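Local coordinates for protein macrophage migration inhibitory factor (Oncomelania hupensis, PDB 6LR3) that belongs to the macrophage migration inhibitory factor family, small alpha/beta proteins, and assembles here as a trimer of identical subunits, at residues Gly66-Thr71 and Ile97-Val102; Val3-Thr8 and Thr61-Gly66. All blocks are in the same frame, centred on the assembly; numbering follows the deposited sequence.

Contact 1 (Gly66-Thr71 and Ile97-Val102); sequences GRLNPT and IRFIPV. With SO4 (sulfate ion), chain M.
Leu68 reaches across from the loop after strand 58-64 to lie over strand 95-101, between Phe99 and Pro101. Its CB points toward the strand, and CG lies anti to the carbonyl carbon (chi1 -54°); from there the two methyls diverge, one to the backbone and one to the ring. Leu68 CD1 settles on the backbone: it meets Ile100 O at 3.5 Å and Pro101 N at 3.7 Å, with the proline ring carbon CD a little farther off. Leu68 CD2 turns instead to the aromatic ring, 4.1 Å from Phe99 CD1, and approaches it obliquely. One leucine thus covers the Phe99 ring and the Ile100-Pro101 peptide. Farther along, a water joins the backbones, accepting from Gly66 N (2.9 Å) and donating to Val102 O (2.8 Å), a bridge across atoms too far apart to bond directly.

The opposite side of the strand carries Arg98, extended from CG to NE. Arg98 NH1 bonds to sulfate O1 at 2.7 Å and 159°, near the guanidinium plane; the bond from NH2 to O3 is weak. Ile100 CD1 lies over the centre of the guanidinium, 3.5 Å above its plane, and also touches sulfate O4. The anion, probably from the crystallisation liquor, is bound as well by Arg98 NH1 of both other subunits, and Glu63 of the second subunit forms a salt bridge with Arg98 NH1.

The contact belongs to the beta-alpha-beta unit of strand 58-64, helix 70-88 and strand 95-101: Asn69 N-caps the helix, Leu68 and Phe99 touch Asn73 on it, backbone bonds join Arg98, Ile100 and Val102 to strand 58-64, and beyond Ile97 and Arg98 the sheet continues antiparallel into the second subunit.

Contact 2 (Val3-Thr8 and Thr61-Gly66); sequences VITVNT and TVECIG
Val3 and Glu63, like Thr5 and Thr61, form antiparallel hydrogen-bonded pairs, each closed by two backbone bonds. Val3 N gives to Glu63 O at 2.9 Å, and Glu63 N returns to Val3 O at 2.8 Å and 173°, almost straight. Thr5 N and Thr61 N repeat the exchange with Thr61 O and Thr5 O. Between them Ile4 and Val62 make a non-hydrogen-bonded pair, where CA-H...O contacts run from Ile4 CA to Thr61 O (3.3 Å) and from Val62 CA to Val3 O.

These are the two inner strands of the MIF fold's mixed four-stranded sheet. On the face bearing Ile4 and Val62, helices 19-31 and 70-88 pack through Met27 and Met80.

Apolar contact there joins Ile4 CD1 to Val62 CG1, 3.8 Å apart, the two side chains lying side by side.

Polar groups gather on the other face. Thr61 OG1 stands between its backbone N and carbonyl carbon (chi1 66°), 3.3 Å from Thr5 CB. A water links both threonine hydroxyls, at 2.8 Å from Thr5 OG1 and 2.7 Å from Thr61 OG1; Val3 O and Glu63 OE1 are also within hydrogen-bonding distance, though its two protons cannot serve every acceptor in reach at once. Glu63 lies alongside Val3, with OE1 against Val3 CB and CG1, while its OE2 forms a salt bridge with Arg98 of the third subunit.

Overall arrangement
From the N terminus, strand 3-8 leads into helix 19-31 and strand 39-43; contact 2 closes this first loop when the chain returns along strand 58-64, 52 residues lying between the segments. Contact 1 opens from Gly66, which both contacts share, and closes a shorter loop of 25 residues holding most of helix 70-88. The two are in series, neither nested nor crossed, with centres about 9 Å apart. Contact 2 pairs strands 3-8 and 58-64; contact 1 brings the loop leading to helix 70-88 onto strand 95-101, itself the other sheet neighbour of 58-64, with Val62 as a backbone link between the contacts. Both also touch the third subunit.

Contact 1 (Gly66-Thr71 and Ile97-Val102)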
loop_
_atom_site.group_PDB
_atom_site.type_symbol
_atom_site.label_atom_id
_atom_site.label_comp_id
_atom_site.label_asym_id
_atom_site.label_seq_id
_atom_site.Cartn_x
_atom_site.Cartn_y
_atom_site.Cartn_z
ATOM N N GLY B 66 12.579 11.227 -5.905
ATOM C CA GLY B 66 13.964 11.545 -5.516
ATOM C C GLY B 66 14.214 11.340 -4.033
ATOM O O GLY B 66 13.387 10.728 -3.366
ATOM N N ARG B 67 15.349 11.846 -3.548
ATOM C CA ARG B 67 15.714 11.983 -2.116
ATOM C C ARG B 67 16.099 10.663 -1.460
ATOM O O ARG B 67 16.781 10.732 -0.439
ATOM C CB ARG B 67 14.575 12.614 -1.310
ATOM C CG ARG B 67 14.094 13.935 -1.875
ATOM C CD ARG B 67 15.209 14.978 -1.812
ATOM N NE ARG B 67 14.553 16.257 -1.979
ATOM C CZ ARG B 67 14.313 16.845 -3.142
ATOM N NH1 ARG B 67 14.721 16.300 -4.276
ATOM N NH2 ARG B 67 13.637 17.980 -3.173
ATOM N N LEU B 68 15.661 9.513 -1.965
ATOM C CA LEU B 68 15.899 8.213 -1.314
ATOM C C LEU B 68 17.179 7.582 -1.860
ATOM O O LEU B 68 17.316 7.389 -3.080
ATOM C CB LEU B 68 14.699 7.309 -1.543
ATOM C CG LEU B 68 13.373 7.909 -1.114
ATOM C CD1 LEU B 68 12.251 6.884 -1.331
ATOM C CD2 LEU B 68 13.420 8.355 0.329
ATOM N N ASN B 69 18.069 7.247 -0.940
ATOM C CA ASN B 69 19.363 6.615 -1.251
ATOM C C ASN B 69 19.829 5.968 0.040
ATOM O O ASN B 69 19.292 6.264 1.097
ATOM C CB ASN B 69 20.335 7.644 -1.826
ATOM C CG ASN B 69 20.651 8.746 -0.837
ATOM O OD1 ASN B 69 21.306 8.510 0.171
ATOM N ND2 ASN B 69 20.154 9.937 -1.077
ATOM N N PRO B 70 20.771 5.007 -0.003
ATOM C CA PRO B 70 21.137 4.271 1.195
ATOM C C PRO B 70 21.525 5.154 2.380
ATOM O O PRO B 70 21.130 4.850 3.475
ATOM C CB PRO B 70 22.281 3.385 0.697
ATOM C CG PRO B 70 21.909 3.125 -0.732
ATOM C CD PRO B 70 21.403 4.465 -1.219
ATOM N N THR B 71 22.272 6.226 2.150
ATOM C CA THR B 71 22.695 7.147 3.239
ATOM C C THR B 71 21.471 7.815 3.862
ATOM O O THR B 71 21.310 7.767 5.069
ATOM C CB THR B 71 23.700 8.195 2.727
ATOM O OG1 THR B 71 24.800 7.462 2.205
ATOM C CG2 THR B 71 24.134 9.152 3.816
ATOM N N ILE B 97 10.892 -0.334 8.014
ATOM C CA ILE B 97 10.522 0.813 7.142
ATOM C C ILE B 97 11.016 0.521 5.730
ATOM O O ILE B 97 12.176 0.188 5.558
ATOM C CB ILE B 97 11.082 2.144 7.674
ATOM C CG1 ILE B 97 10.722 2.388 9.140
ATOM C CG2 ILE B 97 10.629 3.270 6.764
ATOM C CD1 ILE B 97 11.563 3.449 9.823
ATOM N N ARG B 98 10.137 0.651 4.754
ATOM C CA ARG B 98 10.492 0.503 3.336
ATOM C C ARG B 98 10.467 1.888 2.700
ATOM O O ARG B 98 9.496 2.631 2.839
ATOM C CB ARG B 98 9.538 -0.439 2.625
ATOM C CG ARG B 98 9.809 -0.587 1.145
ATOM C CD ARG B 98 8.853 -1.562 0.516
ATOM N NE ARG B 98 8.970 -1.374 -0.909
ATOM C CZ ARG B 98 7.993 -1.428 -1.782
ATOM N NH1 ARG B 98 6.774 -1.790 -1.428
ATOM N NH2 ARG B 98 8.245 -1.103 -3.043
ATOM N N PHE B 99 11.538 2.193 1.981
ATOM C CA PHE B 99 11.721 3.437 1.214
ATOM C C PHE B 99 11.400 3.110 -0.246
ATOM O O PHE B 99 11.964 2.191 -0.807
ATOM C CB PHE B 99 13.124 3.971 1.464
ATOM C CG PHE B 99 13.338 4.341 2.911
ATOM C CD1 PHE B 99 13.024 5.613 3.348
ATOM C CD2 PHE B 99 13.770 3.404 3.829
ATOM C CE1 PHE B 99 13.183 5.951 4.689
ATOM C CE2 PHE B 99 13.921 3.751 5.165
ATOM C CZ PHE B 99 13.624 5.018 5.588
ATOM N N ILE B 100 10.447 3.837 -0.817
ATOM C CA ILE B 100 9.853 3.554 -2.147
ATOM C C ILE B 100 10.086 4.749 -3.063
ATOM O O ILE B 100 9.411 5.774 -2.969
ATOM C CB ILE B 100 8.367 3.205 -2.028
ATOM C CG1 ILE B 100 8.120 2.107 -0.987
ATOM C CG2 ILE B 100 7.836 2.841 -3.412
ATOM C CD1 ILE B 100 6.678 1.715 -0.820
ATOM N N PRO B 101 11.036 4.625 -4.002
ATOM C CA PRO B 101 11.303 5.679 -4.979
ATOM C C PRO B 101 10.151 5.747 -5.973
ATOM O O PRO B 101 9.647 4.709 -6.386
ATOM C CB PRO B 101 12.593 5.262 -5.695
ATOM C CG PRO B 101 12.941 3.858 -5.198
ATOM C CD PRO B 101 11.938 3.464 -4.142
ATOM N N VAL B 102 9.670 6.951 -6.230
ATOM C CA VAL B 102 8.543 7.184 -7.166
ATOM C C VAL B 102 9.053 7.975 -8.356
ATOM O O VAL B 102 9.628 9.032 -8.167
ATOM C CB VAL B 102 7.403 7.925 -6.465
ATOM C CG1 VAL B 102 6.253 8.173 -7.446
ATOM C CG2 VAL B 102 6.965 7.177 -5.228
HETATM S S SO4 M . 4.505 -0.353 -3.995
HETATM O O1 SO4 M . 4.636 -1.360 -2.971
HETATM O O2 SO4 M . 3.185 -0.469 -4.599
HETATM O O3 SO4 M . 5.495 -0.516 -4.959
HETATM O O4 SO4 M . 4.584 0.927 -3.366
HETATM O O HOH W 1 12.316 8.824 -7.569
#

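Contact 2 (Val3-Thr8 and Thr61-Gly66)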
loop_
_atom_site.group_PDB
_atom_site.type_symbol
_atom_site.label_atom_id
_atom_site.label_comp_id
_atom_site.label_asym_id
_atom_site.label_seq_id
_atom_site.Cartn_x
_atom_site.Cartn_y
_atom_site.Cartn_z
ATOM N N VAL B 3 4.670 10.440 0.591
ATOM C CA VAL B 3 3.627 9.763 1.393
ATOM C C VAL B 3 4.354 8.942 2.453
ATOM O O VAL B 3 5.124 8.047 2.096
ATOM C CB VAL B 3 2.668 8.899 0.563
ATOM C CG1 VAL B 3 1.647 8.241 1.463
ATOM C CG2 VAL B 3 2.008 9.676 -0.555
ATOM N N ILE B 4 4.051 9.193 3.712
ATOM C CA ILE B 4 4.498 8.344 4.834
ATOM C C ILE B 4 3.299 7.534 5.284
ATOM O O ILE B 4 2.321 8.127 5.717
ATOM C CB ILE B 4 5.034 9.178 6.014
ATOM C CG1 ILE B 4 5.906 10.363 5.593
ATOM C CG2 ILE B 4 5.767 8.235 6.985
ATOM C CD1 ILE B 4 7.064 9.998 4.692
ATOM N N THR B 5 3.384 6.229 5.182
ATOM C CA THR B 5 2.316 5.298 5.601
ATOM C C THR B 5 2.817 4.553 6.820
ATOM O O THR B 5 3.911 3.988 6.770
ATOM C CB THR B 5 1.926 4.358 4.462
ATOM O OG1 THR B 5 1.591 5.176 3.324
ATOM C CG2 THR B 5 0.777 3.461 4.865
ATOM N N VAL B 6 2.062 4.603 7.899
ATOM C CA VAL B 6 2.438 3.931 9.164
ATOM C C VAL B 6 1.387 2.861 9.443
ATOM O O VAL B 6 0.234 3.227 9.678
ATOM C CB VAL B 6 2.560 4.928 10.315
ATOM C CG1 VAL B 6 2.886 4.237 11.610
ATOM C CG2 VAL B 6 3.626 5.973 10.009
ATOM N N ASN B 7 1.789 1.597 9.369
ATOM C CA ASN B 7 0.911 0.448 9.699
ATOM C C ASN B 7 1.330 -0.044 11.085
ATOM O O ASN B 7 2.437 -0.556 11.236
ATOM C CB ASN B 7 1.032 -0.673 8.673
ATOM C CG ASN B 7 0.761 -0.179 7.275
ATOM O OD1 ASN B 7 -0.406 0.059 6.918
ATOM N ND2 ASN B 7 1.819 0.036 6.488
ATOM N N THR B 8 0.483 0.133 12.087
ATOM C CA THR B 8 0.836 -0.289 13.461
ATOM C C THR B 8 -0.364 -0.932 14.128
ATOM O O THR B 8 -1.495 -0.508 13.888
ATOM C CB THR B 8 1.384 0.890 14.273
ATOM O OG1 THR B 8 1.813 0.350 15.534
ATOM C CG2 THR B 8 0.353 2.005 14.459
ATOM N N THR B 61 6.096 2.895 5.373
ATOM C CA THR B 61 6.636 3.126 4.028
ATOM C C THR B 61 6.805 4.633 3.815
ATOM O O THR B 61 6.003 5.441 4.297
ATOM C CB THR B 61 5.808 2.451 2.934
ATOM O OG1 THR B 61 4.522 3.053 2.857
ATOM C CG2 THR B 61 5.657 0.962 3.164
ATOM N N VAL B 62 7.817 4.960 3.033
ATOM C CA VAL B 62 8.139 6.336 2.627
ATOM C C VAL B 62 8.194 6.360 1.114
ATOM O O VAL B 62 9.079 5.766 0.564
ATOM C CB VAL B 62 9.464 6.802 3.239
ATOM C CG1 VAL B 62 9.810 8.202 2.768
ATOM C CG2 VAL B 62 9.417 6.706 4.768
ATOM N N GLU B 63 7.176 6.931 0.485
ATOM C CA GLU B 63 7.092 7.109 -0.978
ATOM C C GLU B 63 7.570 8.527 -1.280
ATOM O O GLU B 63 7.028 9.480 -0.716
ATOM C CB GLU B 63 5.684 6.856 -1.482
ATOM C CG GLU B 63 5.241 5.404 -1.362
ATOM C CD GLU B 63 3.747 5.200 -1.563
ATOM O OE1 GLU B 63 3.022 5.315 -0.566
ATOM O OE2 GLU B 63 3.315 4.997 -2.739
ATOM N N CYS B 64 8.560 8.665 -2.137
ATOM C CA CYS B 64 9.131 9.991 -2.446
ATOM C C CYS B 64 9.691 9.998 -3.864
ATOM O O CYS B 64 10.284 9.000 -4.274
ATOM C CB CYS B 64 10.211 10.355 -1.440
ATOM S SG CYS B 64 10.704 12.097 -1.530
ATOM N N ILE B 65 9.482 11.100 -4.565
ATOM C CA ILE B 65 10.138 11.385 -5.853
ATOM C C ILE B 65 11.530 11.934 -5.513
ATOM O O ILE B 65 11.600 12.988 -4.854
ATOM C CB ILE B 65 9.318 12.376 -6.692
ATOM C CG1 ILE B 65 7.900 11.847 -6.943
ATOM C CG2 ILE B 65 10.055 12.657 -8.021
ATOM C CD1 ILE B 65 6.961 12.934 -7.494
ATOM N N GLY B 66 12.579 11.227 -5.905
ATOM C CA GLY B 66 13.964 11.545 -5.516
ATOM C C GLY B 66 14.214 11.340 -4.033
ATOM O O GLY B 66 13.387 10.728 -3.366
HETATM O O HOH W 2 3.968 5.454 1.870
#